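Long-range contacts in putative alpha-L-fucosidase (Bacteroides thetaiotaomicron VPI-5482, PDB 3GZA), which probably hydrolyses alpha-L-fucosidic bonds, releasing L-fucose from glycans or glycoconjugates: residues 26-34 with 53-64; 85-93 with 105-113. All blocks are in the same frame, centred on the assembly; numbering follows the deposited sequence. Where two conformers were deposited one is given.

Contact 1: residues 26-34 with 53-64; sequences FHYDLHVFD and IFNPTELNTDQW. With NA (sodium ion), chain G; EDO (1,2-ethanediol), chain D.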
loop_
_atom_site.group_PDB
_atom_site.type_symbol
_atom_site.label_atom_id
_atom_site.label_comp_id
_atom_site.label_asym_id
_atom_site.label_seq_id
_atom_site.Cartn_x
_atom_site.Cartn_y
_atom_site.Cartn_z
ATOM N N PHE A 26 -3.528 -22.460 -8.124
ATOM C CA PHE A 26 -3.943 -21.437 -9.042
ATOM C C PHE A 26 -3.165 -20.170 -8.731
ATOM O O PHE A 26 -3.314 -19.647 -7.621
ATOM C CB PHE A 26 -5.454 -21.132 -8.899
ATOM C CG PHE A 26 -6.361 -22.287 -9.244
ATOM C CD1 PHE A 26 -6.613 -23.287 -8.299
ATOM C CD2 PHE A 26 -6.877 -22.417 -10.508
ATOM C CE1 PHE A 26 -7.444 -24.370 -8.661
ATOM C CE2 PHE A 26 -7.707 -23.447 -10.819
ATOM C CZ PHE A 26 -7.979 -24.441 -9.885
ATOM N N HIS A 27 -2.293 -19.755 -9.647
ATOM C CA HIS A 27 -1.541 -18.516 -9.535
ATOM C C HIS A 27 -2.297 -17.384 -10.230
ATOM O O HIS A 27 -2.725 -17.532 -11.377
ATOM C CB HIS A 27 -0.145 -18.651 -10.143
ATOM C CG HIS A 27 0.808 -19.465 -9.324
ATOM N ND1 HIS A 27 0.758 -20.846 -9.237
ATOM C CD2 HIS A 27 1.842 -19.079 -8.557
ATOM C CE1 HIS A 27 1.732 -21.261 -8.440
ATOM N NE2 HIS A 27 2.409 -20.206 -8.019
ATOM N N TYR A 28 -2.476 -16.253 -9.539
ATOM C CA TYR A 28 -3.181 -15.116 -10.078
ATOM C C TYR A 28 -2.641 -13.878 -9.368
ATOM O O TYR A 28 -2.529 -13.885 -8.138
ATOM C CB TYR A 28 -4.671 -15.323 -9.834
ATOM C CG TYR A 28 -5.648 -14.736 -10.829
ATOM C CD1 TYR A 28 -5.469 -14.979 -12.166
ATOM C CD2 TYR A 28 -6.757 -14.045 -10.403
ATOM C CE1 TYR A 28 -6.391 -14.536 -13.086
ATOM C CE2 TYR A 28 -7.676 -13.579 -11.308
ATOM C CZ TYR A 28 -7.504 -13.871 -12.625
ATOM O OH TYR A 28 -8.427 -13.479 -13.561
ATOM N N ASP A 29 -2.234 -12.893 -10.121
ATOM C CA ASP A 29 -1.724 -11.643 -9.595
ATOM C C ASP A 29 -1.900 -10.598 -10.683
ATOM O O ASP A 29 -2.345 -10.907 -11.789
ATOM C CB ASP A 29 -0.263 -11.839 -9.125
ATOM C CG ASP A 29 0.235 -10.774 -8.136
ATOM O OD1 ASP A 29 -0.361 -9.643 -8.053
ATOM O OD2 ASP A 29 1.256 -11.079 -7.459
ATOM N N LEU A 30 -1.536 -9.341 -10.374
ATOM C CA LEU A 30 -1.869 -8.226 -11.282
ATOM C C LEU A 30 -1.319 -8.331 -12.692
ATOM O O LEU A 30 -1.960 -7.890 -13.660
ATOM C CB LEU A 30 -1.397 -6.912 -10.638
ATOM C CG LEU A 30 -2.025 -6.557 -9.289
ATOM C CD1 LEU A 30 -1.221 -5.406 -8.628
ATOM C CD2 LEU A 30 -3.537 -6.208 -9.419
ATOM N N HIS A 31 -0.127 -8.871 -12.840
ATOM C CA HIS A 31 0.554 -8.946 -14.115
ATOM C C HIS A 31 -0.103 -9.928 -15.081
ATOM O O HIS A 31 0.246 -9.916 -16.264
ATOM C CB HIS A 31 2.042 -9.296 -13.936
ATOM C CG HIS A 31 2.283 -10.525 -13.136
ATOM N ND1 HIS A 31 2.108 -11.805 -13.646
ATOM C CD2 HIS A 31 2.598 -10.681 -11.828
ATOM C CE1 HIS A 31 2.372 -12.678 -12.695
ATOM N NE2 HIS A 31 2.670 -12.028 -11.583
ATOM N N VAL A 32 -1.021 -10.784 -14.622
ATOM C CA VAL A 32 -1.773 -11.600 -15.567
ATOM C C VAL A 32 -2.546 -10.748 -16.588
ATOM O O VAL A 32 -2.810 -11.169 -17.736
ATOM C CB VAL A 32 -2.731 -12.534 -14.817
ATOM C CG1 VAL A 32 -3.786 -13.147 -15.734
ATOM C CG2 VAL A 32 -1.939 -13.605 -14.032
ATOM N N PHE A 33 -2.830 -9.481 -16.223
ATOM C CA PHE A 33 -3.661 -8.589 -17.018
ATOM C C PHE A 33 -2.880 -7.570 -17.831
ATOM O O PHE A 33 -3.507 -6.648 -18.478
ATOM C CB PHE A 33 -4.607 -7.846 -16.057
ATOM C CG PHE A 33 -5.507 -8.752 -15.263
ATOM C CD1 PHE A 33 -5.023 -9.382 -14.112
ATOM C CD2 PHE A 33 -6.830 -8.935 -15.672
ATOM C CE1 PHE A 33 -5.873 -10.216 -13.377
ATOM C CE2 PHE A 33 -7.677 -9.760 -15.002
ATOM C CZ PHE A 33 -7.210 -10.405 -13.857
ATOM N N ASP A 34 -1.551 -7.727 -17.864
ATOM C CA ASP A 34 -0.701 -6.739 -18.513
ATOM C C ASP A 34 -0.419 -6.935 -20.007
ATOM O O ASP A 34 0.334 -6.166 -20.610
ATOM C CB ASP A 34 0.607 -6.539 -17.763
ATOM C CG ASP A 34 1.570 -7.681 -17.884
ATOM O OD1 ASP A 34 1.260 -8.625 -18.625
ATOM O OD2 ASP A 34 2.648 -7.650 -17.213
ATOM N N ILE A 53 -5.641 -2.588 -14.057
ATOM C CA ILE A 53 -5.670 -3.552 -15.144
ATOM C C ILE A 53 -6.383 -4.828 -14.634
ATOM O O ILE A 53 -6.853 -5.654 -15.434
ATOM C CB ILE A 53 -4.259 -3.886 -15.688
ATOM C CG1 ILE A 53 -3.302 -4.466 -14.616
ATOM C CG2 ILE A 53 -3.660 -2.654 -16.402
ATOM C CD1 ILE A 53 -1.885 -4.925 -15.133
ATOM N N PHE A 54 -6.461 -4.984 -13.313
ATOM C CA PHE A 54 -7.119 -6.143 -12.724
ATOM C C PHE A 54 -8.624 -5.993 -12.910
ATOM O O PHE A 54 -9.283 -5.254 -12.144
ATOM C CB PHE A 54 -6.826 -6.230 -11.233
ATOM C CG PHE A 54 -7.243 -7.549 -10.609
ATOM C CD1 PHE A 54 -8.514 -7.724 -10.094
ATOM C CD2 PHE A 54 -6.349 -8.597 -10.543
ATOM C CE1 PHE A 54 -8.930 -8.921 -9.615
ATOM C CE2 PHE A 54 -6.728 -9.836 -10.009
ATOM C CZ PHE A 54 -8.024 -9.988 -9.518
ATOM N N ASN A 55 -9.193 -6.742 -13.846
ATOM C CA ASN A 55 -10.615 -6.649 -14.172
ATOM C C ASN A 55 -11.180 -7.932 -14.787
ATOM O O ASN A 55 -11.559 -7.924 -15.968
ATOM C CB ASN A 55 -10.820 -5.428 -15.082
ATOM C CG ASN A 55 -12.263 -5.059 -15.269
ATOM O OD1 ASN A 55 -13.082 -5.242 -14.359
ATOM N ND2 ASN A 55 -12.592 -4.515 -16.448
ATOM N N PRO A 56 -11.204 -9.042 -14.025
ATOM C CA PRO A 56 -11.698 -10.328 -14.550
ATOM C C PRO A 56 -13.246 -10.299 -14.547
ATOM O O PRO A 56 -13.897 -10.813 -13.632
ATOM C CB PRO A 56 -11.133 -11.351 -13.588
ATOM C CG PRO A 56 -10.980 -10.661 -12.302
ATOM C CD PRO A 56 -10.751 -9.168 -12.637
ATOM N N THR A 57 -13.833 -9.738 -15.590
ATOM C CA THR A 57 -15.273 -9.533 -15.618
ATOM C C THR A 57 -16.119 -10.819 -15.741
ATOM O O THR A 57 -17.338 -10.764 -15.514
ATOM C CB THR A 57 -15.700 -8.545 -16.763
ATOM O OG1 THR A 57 -15.325 -9.087 -18.031
ATOM C CG2 THR A 57 -15.079 -7.135 -16.557
ATOM N N GLU A 58 -15.486 -11.951 -16.076
ATOM C CA GLU A 58 -16.166 -13.248 -16.166
ATOM C C GLU A 58 -15.698 -14.191 -15.075
ATOM O O GLU A 58 -15.902 -15.394 -15.160
ATOM C CB GLU A 58 -15.925 -13.890 -17.531
ATOM C CG GLU A 58 -16.527 -13.130 -18.705
ATOM C CD GLU A 58 -16.216 -13.786 -20.022
ATOM O OE1 GLU A 58 -16.824 -14.836 -20.297
ATOM O OE2 GLU A 58 -15.396 -13.240 -20.792
ATOM N N LEU A 59 -15.134 -13.632 -14.015
ATOM C CA LEU A 59 -14.609 -14.479 -12.920
ATOM C C LEU A 59 -15.638 -15.467 -12.463
ATOM O O LEU A 59 -16.778 -15.099 -12.152
ATOM C CB LEU A 59 -14.193 -13.619 -11.744
ATOM C CG LEU A 59 -13.648 -14.481 -10.589
ATOM C CD1 LEU A 59 -12.277 -14.938 -10.945
ATOM C CD2 LEU A 59 -13.581 -13.741 -9.236
ATOM N N ASN A 60 -15.224 -16.735 -12.372
ATOM C CA ASN A 60 -16.081 -17.780 -11.842
ATOM C C ASN A 60 -15.213 -18.868 -11.210
ATOM O O ASN A 60 -14.741 -19.775 -11.887
ATOM C CB ASN A 60 -16.976 -18.369 -12.901
ATOM C CG ASN A 60 -17.919 -19.413 -12.325
ATOM O OD1 ASN A 60 -17.951 -19.612 -11.111
ATOM N ND2 ASN A 60 -18.776 -19.992 -13.181
ATOM N N THR A 61 -14.964 -18.782 -9.906
ATOM C CA THR A 61 -14.132 -19.787 -9.257
ATOM C C THR A 61 -14.789 -21.166 -9.238
ATOM O O THR A 61 -14.042 -22.162 -9.095
ATOM C CB THR A 61 -13.716 -19.371 -7.862
ATOM O OG1 THR A 61 -14.886 -19.030 -7.149
ATOM C CG2 THR A 61 -12.768 -18.178 -7.895
ATOM N N ASP A 62 -16.111 -21.260 -9.433
ATOM C CA ASP A 62 -16.712 -22.590 -9.541
ATOM C C ASP A 62 -16.068 -23.279 -10.751
ATOM O O ASP A 62 -15.853 -24.471 -10.709
ATOM C CB ASP A 62 -18.220 -22.559 -9.724
ATOM C CG ASP A 62 -19.000 -22.239 -8.463
ATOM O OD1 ASP A 62 -18.419 -22.232 -7.372
ATOM O OD2 ASP A 62 -20.261 -22.004 -8.625
ATOM N N GLN A 63 -15.899 -22.539 -11.868
ATOM C CA GLN A 63 -15.334 -23.101 -13.111
ATOM C C GLN A 63 -13.906 -23.576 -12.896
ATOM O O GLN A 63 -13.493 -24.640 -13.421
ATOM C CB GLN A 63 -15.505 -22.106 -14.280
ATOM C CG GLN A 63 -15.092 -22.617 -15.648
ATOM C CD GLN A 63 -13.665 -22.352 -16.002
ATOM O OE1 GLN A 63 -12.948 -21.667 -15.262
ATOM N NE2 GLN A 63 -13.216 -22.902 -17.147
ATOM N N TRP A 64 -13.160 -22.815 -12.109
ATOM C CA TRP A 64 -11.774 -23.209 -11.767
ATOM C C TRP A 64 -11.739 -24.557 -11.021
ATOM O O TRP A 64 -10.984 -25.462 -11.361
ATOM C CB TRP A 64 -11.171 -22.184 -10.818
ATOM C CG TRP A 64 -10.989 -20.801 -11.307
ATOM C CD1 TRP A 64 -11.551 -20.222 -12.421
ATOM C CD2 TRP A 64 -10.322 -19.769 -10.621
ATOM N NE1 TRP A 64 -11.183 -18.886 -12.471
ATOM C CE2 TRP A 64 -10.463 -18.581 -11.361
ATOM C CE3 TRP A 64 -9.570 -19.738 -9.441
ATOM C CZ2 TRP A 64 -9.867 -17.359 -10.962
ATOM C CZ3 TRP A 64 -8.989 -18.524 -9.043
ATOM C CH2 TRP A 64 -9.148 -17.365 -9.803
HETATM NA NA NA G . 1.544 -10.946 -17.971
HETATM C C1 EDO D . 5.281 -21.695 -7.958
HETATM O O1 EDO D . 4.890 -20.708 -6.997
HETATM C C2 EDO D . 5.175 -23.000 -7.236
HETATM O O2 EDO D . 6.247 -23.072 -6.318
HETATM O O HOH W 1 1.725 -12.815 -16.380
HETATM O O HOH W 2 -0.321 -12.257 -18.722
HETATM O O HOH W 3 3.768 -9.947 -17.172
#

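Contact 2: residues 85-93 with 105-113; sequences GFGLWQSDV and DGKGDIVRD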
loop_
_atom_site.group_PDB
_atom_site.type_symbol
_atom_site.label_atom_id
_atom_site.label_comp_id
_atom_site.label_asym_id
_atom_site.label_seq_id
_atom_site.Cartn_x
_atom_site.Cartn_y
_atom_site.Cartn_z
ATOM N N GLY A 85 2.843 -7.911 -4.054
ATOM C CA GLY A 85 2.314 -7.458 -2.797
ATOM C C GLY A 85 0.803 -7.369 -2.776
ATOM O O GLY A 85 0.268 -7.158 -1.688
ATOM N N PHE A 86 0.121 -7.502 -3.923
ATOM C CA PHE A 86 -1.306 -7.338 -3.997
ATOM C C PHE A 86 -1.978 -8.537 -3.415
ATOM O O PHE A 86 -1.590 -9.663 -3.719
ATOM C CB PHE A 86 -1.709 -7.248 -5.441
ATOM C CG PHE A 86 -3.151 -6.831 -5.643
ATOM C CD1 PHE A 86 -3.542 -5.533 -5.387
ATOM C CD2 PHE A 86 -4.070 -7.734 -6.104
ATOM C CE1 PHE A 86 -4.819 -5.106 -5.601
ATOM C CE2 PHE A 86 -5.377 -7.324 -6.307
ATOM C CZ PHE A 86 -5.753 -6.012 -6.048
ATOM N N GLY A 87 -3.040 -8.320 -2.665
ATOM C CA GLY A 87 -3.771 -9.389 -2.070
ATOM C C GLY A 87 -5.185 -9.598 -2.604
ATOM O O GLY A 87 -5.949 -8.664 -2.732
ATOM N N LEU A 88 -5.532 -10.847 -2.890
ATOM C CA LEU A 88 -6.820 -11.219 -3.485
ATOM C C LEU A 88 -7.945 -11.441 -2.472
ATOM O O LEU A 88 -8.820 -12.292 -2.666
ATOM C CB LEU A 88 -6.657 -12.458 -4.371
ATOM C CG LEU A 88 -5.614 -12.336 -5.491
ATOM C CD1 LEU A 88 -5.703 -13.623 -6.353
ATOM C CD2 LEU A 88 -5.860 -11.089 -6.328
ATOM N N TRP A 89 -7.992 -10.635 -1.416
ATOM C CA TRP A 89 -9.035 -10.726 -0.413
ATOM C C TRP A 89 -9.310 -9.328 0.142
ATOM O O TRP A 89 -8.588 -8.377 -0.168
ATOM C CB TRP A 89 -8.706 -11.754 0.694
ATOM C CG TRP A 89 -7.710 -11.359 1.755
ATOM C CD1 TRP A 89 -7.992 -11.007 3.039
ATOM C CD2 TRP A 89 -6.272 -11.296 1.640
ATOM N NE1 TRP A 89 -6.834 -10.773 3.724
ATOM C CE2 TRP A 89 -5.773 -10.944 2.895
ATOM C CE3 TRP A 89 -5.365 -11.581 0.625
ATOM C CZ2 TRP A 89 -4.403 -10.760 3.125
ATOM C CZ3 TRP A 89 -3.980 -11.444 0.870
ATOM C CH2 TRP A 89 -3.534 -11.032 2.113
ATOM N N GLN A 90 -10.331 -9.262 1.000
ATOM C CA GLN A 90 -10.699 -8.032 1.727
ATOM C C GLN A 90 -9.840 -7.958 2.997
ATOM O O GLN A 90 -10.260 -8.374 4.067
ATOM C CB GLN A 90 -12.157 -8.058 2.103
ATOM C CG GLN A 90 -13.053 -7.844 0.900
ATOM C CD GLN A 90 -13.115 -6.385 0.420
ATOM O OE1 GLN A 90 -13.411 -5.474 1.199
ATOM N NE2 GLN A 90 -12.837 -6.181 -0.863
ATOM N N SER A 91 -8.662 -7.353 2.879
ATOM C CA SER A 91 -7.772 -7.279 4.039
ATOM C C SER A 91 -7.918 -5.941 4.745
ATOM O O SER A 91 -8.226 -4.937 4.111
ATOM C CB SER A 91 -6.300 -7.377 3.603
ATOM O OG SER A 91 -5.412 -7.341 4.710
ATOM N N ASP A 92 -7.766 -5.984 6.063
ATOM C CA ASP A 92 -7.761 -4.780 6.901
ATOM C C ASP A 92 -6.352 -4.365 7.342
ATOM O O ASP A 92 -6.195 -3.467 8.182
ATOM C CB ASP A 92 -8.629 -5.040 8.107
ATOM C CG ASP A 92 -10.042 -5.419 7.708
ATOM O OD1 ASP A 92 -10.650 -4.650 6.920
ATOM O OD2 ASP A 92 -10.562 -6.459 8.207
ATOM N N VAL A 93 -5.351 -5.045 6.788
ATOM C CA VAL A 93 -3.962 -4.784 7.131
ATOM C C VAL A 93 -3.080 -4.545 5.944
ATOM O O VAL A 93 -2.125 -3.748 6.058
ATOM C CB VAL A 93 -3.363 -5.888 8.086
ATOM C CG1 VAL A 93 -4.215 -5.994 9.360
ATOM C CG2 VAL A 93 -3.296 -7.253 7.384
ATOM N N ASP A 105 -16.366 -2.931 -7.311
ATOM C CA ASP A 105 -16.578 -1.745 -6.491
ATOM C C ASP A 105 -15.800 -1.825 -5.183
ATOM O O ASP A 105 -16.269 -1.332 -4.137
ATOM C CB ASP A 105 -18.095 -1.580 -6.259
ATOM C CG ASP A 105 -18.493 -0.202 -5.699
ATOM O OD1 ASP A 105 -17.830 0.815 -5.997
ATOM O OD2 ASP A 105 -19.495 -0.164 -4.972
ATOM N N GLY A 106 -14.632 -2.442 -5.271
ATOM C CA GLY A 106 -13.769 -2.616 -4.108
ATOM C C GLY A 106 -14.241 -3.555 -3.023
ATOM O O GLY A 106 -13.688 -3.555 -1.911
ATOM N N LYS A 107 -15.238 -4.383 -3.349
ATOM C CA LYS A 107 -15.830 -5.311 -2.414
ATOM C C LYS A 107 -15.585 -6.778 -2.780
ATOM O O LYS A 107 -16.088 -7.687 -2.098
ATOM C CB LYS A 107 -17.319 -5.049 -2.304
ATOM C CG LYS A 107 -17.670 -3.702 -1.728
ATOM C CD LYS A 107 -17.086 -3.515 -0.306
ATOM C CE LYS A 107 -17.399 -2.132 0.348
ATOM N NZ LYS A 107 -16.535 -1.895 1.559
ATOM N N GLY A 108 -14.778 -7.038 -3.797
ATOM C CA GLY A 108 -14.454 -8.393 -4.159
ATOM C C GLY A 108 -13.570 -9.139 -3.151
ATOM O O GLY A 108 -12.725 -8.552 -2.461
ATOM N N ASP A 109 -13.727 -10.461 -3.112
ATOM C CA ASP A 109 -12.852 -11.274 -2.275
ATOM C C ASP A 109 -12.740 -12.615 -2.980
ATOM O O ASP A 109 -13.627 -13.465 -2.897
ATOM C CB ASP A 109 -13.401 -11.408 -0.883
ATOM C CG ASP A 109 -12.404 -12.058 0.059
ATOM O OD1 ASP A 109 -11.625 -12.938 -0.379
ATOM O OD2 ASP A 109 -12.447 -11.692 1.252
ATOM N N ILE A 110 -11.671 -12.755 -3.752
ATOM C CA ILE A 110 -11.510 -13.931 -4.562
ATOM C C ILE A 110 -11.123 -15.129 -3.697
ATOM O O ILE A 110 -11.484 -16.249 -4.033
ATOM C CB ILE A 110 -10.491 -13.687 -5.676
ATOM C CG1 ILE A 110 -11.040 -12.609 -6.609
ATOM C CG2 ILE A 110 -10.185 -14.994 -6.492
ATOM C CD1 ILE A 110 -10.052 -12.143 -7.677
ATOM N N VAL A 111 -10.428 -14.896 -2.579
ATOM C CA VAL A 111 -10.140 -15.989 -1.644
ATOM C C VAL A 111 -11.466 -16.566 -1.133
ATOM O O VAL A 111 -11.642 -17.791 -1.049
ATOM C CB VAL A 111 -9.230 -15.517 -0.499
ATOM C CG1 VAL A 111 -9.082 -16.645 0.543
ATOM C CG2 VAL A 111 -7.853 -15.080 -1.038
ATOM N N ARG A 112 -12.421 -15.702 -0.821
ATOM C CA ARG A 112 -13.727 -16.173 -0.360
ATOM C C ARG A 112 -14.475 -16.949 -1.443
ATOM O O ARG A 112 -15.013 -18.027 -1.222
ATOM C CB ARG A 112 -14.566 -15.046 0.161
ATOM C CG ARG A 112 -15.813 -15.627 0.815
ATOM C CD ARG A 112 -16.531 -14.743 1.764
ATOM N NE ARG A 112 -15.677 -14.107 2.735
ATOM C CZ ARG A 112 -15.149 -14.717 3.816
ATOM N NH1 ARG A 112 -15.387 -15.989 4.076
ATOM N NH2 ARG A 112 -14.400 -14.011 4.654
ATOM N N ASP A 113 -14.537 -16.359 -2.632
ATOM C CA ASP A 113 -15.184 -17.036 -3.753
ATOM C C ASP A 113 -14.560 -18.436 -3.880
ATOM O O ASP A 113 -15.257 -19.450 -4.008
ATOM C CB ASP A 113 -14.913 -16.294 -5.048
ATOM C CG ASP A 113 -15.756 -15.055 -5.265
ATOM O OD1 ASP A 113 -16.375 -14.509 -4.345
ATOM O OD2 ASP A 113 -15.745 -14.626 -6.435
#

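Contact 1: residues 26-34 with 53-64
An aromatic cluster of Phe26, Tyr28, Phe33, Phe54 and Trp64 joins the end of strand 22-26 of the TIM-barrel domain, and the loop after it, to the chain leading into helix 61-69 and to its first turn. Phe33 lies at its more exposed end. Phe54 CA stands over the centre of the Phe33 ring, 4.0 Å from its centroid, a CH-pi contact. Val32 CG1 lies over the opposite face, toward the rim. The Phe33 and Phe54 rings meet obliquely, with planes at 50°, and Phe33 CE1 comes 3.3 Å from Phe54 CD2. Phe54 CG is anti to its backbone N (chi1 -169°), which brings one ring face to Phe33 and CZ to within 4.0 Å of Tyr28 CE2. Leu30 CD2 packs 3.8 Å from Phe54 CB. Ile53 reaches back with CD1 to Leu30 O.

At the other end, Trp64 points the edge of its six-membered ring at one face of Tyr28, with CH2 4.1 Å from Tyr28 CD2. The planes are 75° apart, a T-shaped pair. Phe26 lies nearly parallel to Trp64 but slid aside, and Phe26 CE2 touches Trp64 CB at 3.7 Å. Tyr28 OH passes 3.4 Å from Pro56 CB and hydrogen-bonds to Asp320 O; Trp64 NE1 hydrogen-bonds to Gly323 O.

Replacing Phe33 with an alanine would probably open a gap under Phe54 CA and leave the Phe54 ring freer to turn. Residues 26-34 also bind a sodium ion through His31 O and Asp34 OD1, the latter at 2.4 Å, with Ile36 O and three waters. No hydrogen bond links the two segments. Their hold on each other therefore rests on ring packing and apolar contact, while the polar ends of Tyr28 and Trp64 are satisfied by a third part of the chain.

Contact 2: residues 85-93 with 105-113
Gln90 has CG anti to its carbonyl carbon (chi1 -73°) and the chain bends at chi2 (-76°), which carries its amide across to the backbone of 106-108. There NE2 donates to Gly108 O at 2.9 Å and to Gly106 O at 3.0 Å. Both acceptors lie close to the amide plane, so the two bonds fix the rotation of the group. The amide oxygen OE1 is taken by Lys99. With chi1 at -171°, Asp109 swings its carboxylate away from its own N and over to the backbone of Trp89 and Gln90. Its OD2 accepts a weak bond from Gln90 N at 3.2 Å and is also hydrogen-bonded to Tyr173 OH.

Asp109 is the N-cap of helix 110-121. Its OD1 receives Arg112 N from above the carboxylate plane, at 2.9 Å. A second acceptor at this helix start comes from the other segment: Leu88 O takes Val111 N at 3.1 Å, nearly in line with the carbonyl bond, and Ile110 N more weakly.

Apolar groups pack beside these bonds. Val111 CG2 lies 3.8 Å from Trp89 CB, and Leu88 CB faces Ile110 CB at 4.2 Å. The Trp89 indole leads away from helix 110-121, and its NE1 hydrogen-bonds to Glu168 OE1 of helix 148-171.

How the contacts relate
Both contacts are largely buried and lie in the TIM-barrel domain. Each joins a loop that follows a barrel strand to the chain entering a later helix, 61-69 in contact 1 and 110-121 in contact 2. Contact 1 does this with aromatic rings and no hydrogen bond between its segments. Contact 2 relies on backbone and amide hydrogen bonds around a helix N-terminus. Its edge reaches the surface at the dimer interface, where Lys107 pairs with Asp105 of the second subunit. Contact 1 touches no other chain, but has the sodium site at one end. The two also meet directly: Phe54 packs on Ile110, and Thr61 OG1 probably hydrogen-bonds to Asp113 O, bringing helices 61-69 and 110-121 together.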